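Local coordinates for PrgX (Enterococcus faecalis, PDB 2AWI), which acts as the receptor for the peptide sex pheromone cCF10 and regulates conjugation as a repressor that probably binds DNA through a helix-turn-helix domain, at residues N161-P164 against Y165-S169; P128-N131 against K132-S136. The protein carries 1 engineered substitution. All blocks are in the same frame, centred on the assembly; numbering follows the deposited sequence.

Contact 1: N161-P164 against Y165-S169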
loop_
_atom_site.group_PDB
_atom_site.type_symbol
_atom_site.label_atom_id
_atom_site.label_comp_id
_atom_site.label_asym_id
_atom_site.label_seq_id
_atom_site.Cartn_x
_atom_site.Cartn_y
_atom_site.Cartn_z
ATOM N N ASN A 161 -15.404 19.727 -27.078
ATOM C CA ASN A 161 -15.946 20.407 -25.913
ATOM C C ASN A 161 -17.372 20.933 -26.087
ATOM O O ASN A 161 -18.074 21.167 -25.105
ATOM C CB ASN A 161 -15.021 21.565 -25.539
ATOM C CG ASN A 161 -15.181 21.998 -24.100
ATOM O OD1 ASN A 161 -14.807 21.271 -23.178
ATOM N ND2 ASN A 161 -15.748 23.183 -23.894
ATOM N N VAL A 162 -17.805 21.123 -27.328
ATOM C CA VAL A 162 -19.144 21.644 -27.572
ATOM C C VAL A 162 -19.911 20.863 -28.637
ATOM O O VAL A 162 -20.864 21.374 -29.229
ATOM C CB VAL A 162 -19.078 23.129 -28.008
ATOM C CG1 VAL A 162 -18.404 23.962 -26.935
ATOM C CG2 VAL A 162 -18.322 23.249 -29.323
ATOM N N LEU A 163 -19.512 19.621 -28.870
ATOM C CA LEU A 163 -20.167 18.815 -29.890
ATOM C C LEU A 163 -20.152 17.336 -29.515
ATOM O O LEU A 163 -19.211 16.858 -28.884
ATOM C CB LEU A 163 -19.441 19.011 -31.226
ATOM C CG LEU A 163 -20.224 19.369 -32.491
ATOM C CD1 LEU A 163 -21.147 20.549 -32.219
ATOM C CD2 LEU A 163 -19.239 19.699 -33.607
ATOM N N PRO A 164 -21.208 16.594 -29.885
ATOM C CA PRO A 164 -21.228 15.166 -29.552
ATOM C C PRO A 164 -19.987 14.538 -30.171
ATOM O O PRO A 164 -19.584 14.911 -31.271
ATOM C CB PRO A 164 -22.517 14.680 -30.207
ATOM C CG PRO A 164 -23.411 15.892 -30.110
ATOM C CD PRO A 164 -22.478 17.014 -30.506
ATOM N N TYR A 165 -19.377 13.593 -29.470
ATOM C CA TYR A 165 -18.167 12.947 -29.965
ATOM C C TYR A 165 -18.196 12.538 -31.440
ATOM O O TYR A 165 -17.252 12.807 -32.184
ATOM C CB TYR A 165 -17.845 11.719 -29.113
ATOM C CG TYR A 165 -16.601 10.995 -29.568
ATOM C CD1 TYR A 165 -15.333 11.551 -29.370
ATOM C CD2 TYR A 165 -16.690 9.771 -30.231
ATOM C CE1 TYR A 165 -14.187 10.906 -29.825
ATOM C CE2 TYR A 165 -15.551 9.118 -30.690
ATOM C CZ TYR A 165 -14.304 9.691 -30.485
ATOM O OH TYR A 165 -13.178 9.058 -30.949
ATOM N N GLU A 166 -19.281 11.898 -31.865
ATOM C CA GLU A 166 -19.392 11.421 -33.242
ATOM C C GLU A 166 -19.273 12.467 -34.353
ATOM O O GLU A 166 -18.818 12.148 -35.450
ATOM C CB GLU A 166 -20.693 10.638 -33.419
ATOM C CG GLU A 166 -20.677 9.715 -34.628
ATOM C CD GLU A 166 -19.590 8.648 -34.538
ATOM O OE1 GLU A 166 -19.412 7.896 -35.523
ATOM O OE2 GLU A 166 -18.916 8.559 -33.485
ATOM N N GLU A 167 -19.681 13.703 -34.082
ATOM C CA GLU A 167 -19.597 14.762 -35.087
ATOM C C GLU A 167 -18.182 15.321 -35.210
ATOM O O GLU A 167 -17.890 16.100 -36.118
ATOM C CB GLU A 167 -20.541 15.912 -34.737
ATOM C CG GLU A 167 -22.007 15.551 -34.715
ATOM C CD GLU A 167 -22.884 16.758 -34.453
ATOM O OE1 GLU A 167 -22.772 17.746 -35.214
ATOM O OE2 GLU A 167 -23.682 16.719 -33.488
ATOM N N VAL A 168 -17.306 14.924 -34.292
ATOM C CA VAL A 168 -15.942 15.414 -34.301
ATOM C C VAL A 168 -14.948 14.328 -34.681
ATOM O O VAL A 168 -14.025 14.571 -35.456
ATOM C CB VAL A 168 -15.557 15.980 -32.916
ATOM C CG1 VAL A 168 -14.135 16.513 -32.941
ATOM C CG2 VAL A 168 -16.527 17.075 -32.519
ATOM N N SER A 169 -15.150 13.129 -34.149
ATOM C CA SER A 169 -14.247 12.014 -34.417
ATOM C C SER A 169 -13.784 11.906 -35.870
ATOM O O SER A 169 -12.588 11.808 -36.143
ATOM C CB SER A 169 -14.897 10.693 -33.999
ATOM O OG SER A 169 -16.056 10.432 -34.770
#
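At the lead-in to helix 165-172, where the loop after helix 150-159 becomes helix again in the all-helical TPR-like region, Pro164 meets Glu167 and Leu163 meets Val168, a compact example of how a loop can pack against the turn that follows it. One conventional backbone bond ties the two parts: Glu167 N donates to Pro164 O over 3.1 Å. The donor stands well above the carbonyl plane, 44° out of it, so the bond misses the lone pairs, and its N-H...O angle of 143° is moderate. Inside the turn Tyr165 O accepts from Val168 N, at 3.0 Å, and Ser169 N, at 2.9 Å.

The side chains close over this turn from two directions. Leu163 turns inward and lays its CB against Val168 CG2 at 3.7 Å, with CD2 of the same leucine a little farther from that methyl. Val168 presents this branch because CG2 lies anti to its carbonyl carbon, with CG1 anti to the backbone N (chi1 -179°). Leucine and valine both reach beyond the turn, the former to helix 128-142 and the latter to Leu160. The side chain of Tyr165 leaves its CA away from the loop, and its hydroxyl is hydrogen-bonded to Glu209 and Tyr213.

On the exposed side Glu167 runs alongside the proline ring, pointing the same way, and crosses Leu163 at about a right angle. Its extended chain brings the carboxylate beside the pyrrolidine, where Glu167 OE2 closes to 3.2 Å from Pro164 CD.

Contact 2: P128-N131 against K132-S136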
loop_
_atom_site.group_PDB
_atom_site.type_symbol
_atom_site.label_atom_id
_atom_site.label_comp_id
_atom_site.label_asym_id
_atom_site.label_seq_id
_atom_site.Cartn_x
_atom_site.Cartn_y
_atom_site.Cartn_z
ATOM N N PRO A 128 -28.441 29.791 -30.935
ATOM C CA PRO A 128 -29.127 29.084 -32.020
ATOM C C PRO A 128 -28.346 29.042 -33.329
ATOM O O PRO A 128 -28.416 28.056 -34.061
ATOM C CB PRO A 128 -30.443 29.848 -32.148
ATOM C CG PRO A 128 -30.045 31.246 -31.776
ATOM C CD PRO A 128 -29.187 31.006 -30.557
ATOM N N THR A 129 -27.603 30.106 -33.618
ATOM C CA THR A 129 -26.819 30.166 -34.847
ATOM C C THR A 129 -25.820 29.022 -34.914
ATOM O O THR A 129 -25.490 28.542 -35.997
ATOM C CB THR A 129 -26.046 31.504 -34.975
ATOM O OG1 THR A 129 -25.211 31.692 -33.825
ATOM C CG2 THR A 129 -27.010 32.669 -35.100
ATOM N N PHE A 130 -25.343 28.581 -33.755
ATOM C CA PHE A 130 -24.370 27.493 -33.698
ATOM C C PHE A 130 -24.852 26.257 -34.448
ATOM O O PHE A 130 -24.289 25.899 -35.480
ATOM C CB PHE A 130 -24.062 27.121 -32.246
ATOM C CG PHE A 130 -23.038 26.034 -32.104
ATOM C CD1 PHE A 130 -21.744 26.211 -32.594
ATOM C CD2 PHE A 130 -23.367 24.827 -31.492
ATOM C CE1 PHE A 130 -20.784 25.201 -32.479
ATOM C CE2 PHE A 130 -22.420 23.803 -31.369
ATOM C CZ PHE A 130 -21.122 23.992 -31.866
ATOM N N ASN A 131 -25.888 25.609 -33.923
ATOM C CA ASN A 131 -26.435 24.410 -34.549
ATOM C C ASN A 131 -26.842 24.640 -35.999
ATOM O O ASN A 131 -26.802 23.720 -36.818
ATOM C CB ASN A 131 -27.646 23.901 -33.764
ATOM C CG ASN A 131 -27.255 23.138 -32.516
ATOM O OD1 ASN A 131 -28.106 22.554 -31.842
ATOM N ND2 ASN A 131 -25.963 23.135 -32.198
ATOM N N LYS A 132 -27.233 25.868 -36.315
ATOM C CA LYS A 132 -27.650 26.200 -37.671
ATOM C C LYS A 132 -26.500 26.317 -38.672
ATOM O O LYS A 132 -26.722 26.229 -39.880
ATOM C CB LYS A 132 -28.451 27.510 -37.676
ATOM C CG LYS A 132 -29.973 27.366 -37.531
ATOM C CD LYS A 132 -30.411 26.842 -36.163
ATOM C CE LYS A 132 -30.420 25.320 -36.108
ATOM N NZ LYS A 132 -31.424 24.731 -37.041
ATOM N N THR A 133 -25.274 26.499 -38.188
ATOM C CA THR A 133 -24.149 26.654 -39.104
ATOM C C THR A 133 -22.936 25.757 -38.870
ATOM O O THR A 133 -22.068 25.653 -39.741
ATOM C CB THR A 133 -23.636 28.112 -39.101
ATOM O OG1 THR A 133 -22.996 28.390 -37.849
ATOM C CG2 THR A 133 -24.792 29.090 -39.298
ATOM N N ILE A 134 -22.873 25.092 -37.719
ATOM C CA ILE A 134 -21.701 24.285 -37.413
ATOM C C ILE A 134 -21.318 23.246 -38.461
ATOM O O ILE A 134 -20.181 23.239 -38.937
ATOM C CB ILE A 134 -21.823 23.605 -36.023
ATOM C CG1 ILE A 134 -20.468 23.008 -35.624
ATOM C CG2 ILE A 134 -22.890 22.525 -36.047
ATOM C CD1 ILE A 134 -19.326 24.022 -35.563
ATOM N N THR A 135 -22.251 22.374 -38.826
ATOM C CA THR A 135 -21.965 21.344 -39.818
ATOM C C THR A 135 -21.433 21.954 -41.108
ATOM O O THR A 135 -20.509 21.427 -41.723
ATOM C CB THR A 135 -23.224 20.509 -40.128
ATOM O OG1 THR A 135 -23.574 19.733 -38.974
ATOM C CG2 THR A 135 -22.976 19.583 -41.306
ATOM N N SER A 136 -22.020 23.075 -41.501
ATOM C CA SER A 136 -21.626 23.784 -42.711
ATOM C C SER A 136 -20.242 24.436 -42.588
ATOM O O SER A 136 -19.503 24.539 -43.572
ATOM C CB SER A 136 -22.669 24.852 -43.038
ATOM O OG SER A 136 -22.180 25.755 -44.013
HETATM O O HOH W 1 -21.133 27.140 -36.318
HETATM O O HOH W 2 -25.261 22.535 -38.903
#
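Phe130 O takes two amide hydrogens from the next turn, one from Ile134 and one from Thr133. Ile134 N, 2.8 Å from Phe130 O, arrives almost in line with the carbonyl, at a C=O...N angle of 176°. Thr133 N, 2.9 Å from Phe130 O, comes instead from above the carbonyl plane, which gives this oxygen both an i+4 and an i+3 donor. Thr133 N also makes a weak bond to Thr129 O, and a still longer, weak one joins Lys132 N to Pro128 O.

The Thr133 hydroxyl sits between its own backbone N and carbonyl carbon (chi1 70°), and from there looks back over the preceding turn. Thr133 OG1 lies 3.1 Å from Thr129 O, though its one proton could instead serve Asp137, where the bond is weak. Water 1 is hydrogen-bonded to Thr133 OG1 (2.7 Å) and donates weakly to Phe130 O.

These bonds belong to the first turns of helix 128-142 in the TPR-like region. The helix is kinked here: the amides of Thr135 and Ser136 lack their bonds to the turn before, and water 2 takes up one of the two broken links. It donates to Asn131 O at 2.9 Å and accepts from Thr135 N at 3.0 Å.

On the exposed side the bent Lys132 chain lies against the preceding turn, CD 3.1 Å from Pro128 O and CE near Asn131 CB. The apolar packing lies on the buried side. Phe130 and Ile134 run side by side; Ile134 CB stands over one ring face, toward the rim, in a CH-pi contact. Chi1 of -169° lays Ile134 CG1 by Phe130 CE1 and CZ. Ile134 CD1 meets Phe130 CE1 at 3.6 Å.

Overall arrangement
Contacts 1 and 2 show how a loop between two later helices packs on an earlier helix of the same TPR-like region through a few apolar side chains. Along the chain contact 2 comes first, yet in space the two are neighbours, with their centres about 13 Å apart. Leu163 belongs to both environments: its CD1 packs 3.5 Å from Phe130 CZ, while its CD2 lies 4.1 Å from Ile134 CG1. Beside it, Val162 O approaches Phe130 CE2 at 3.6 Å. The loop 161-164 therefore rests on helix 128-142, and Phe130 and Val162 both also touch helix 107-122. Both contacts lie on the same side of the chain's centre, and neither touches another subunit.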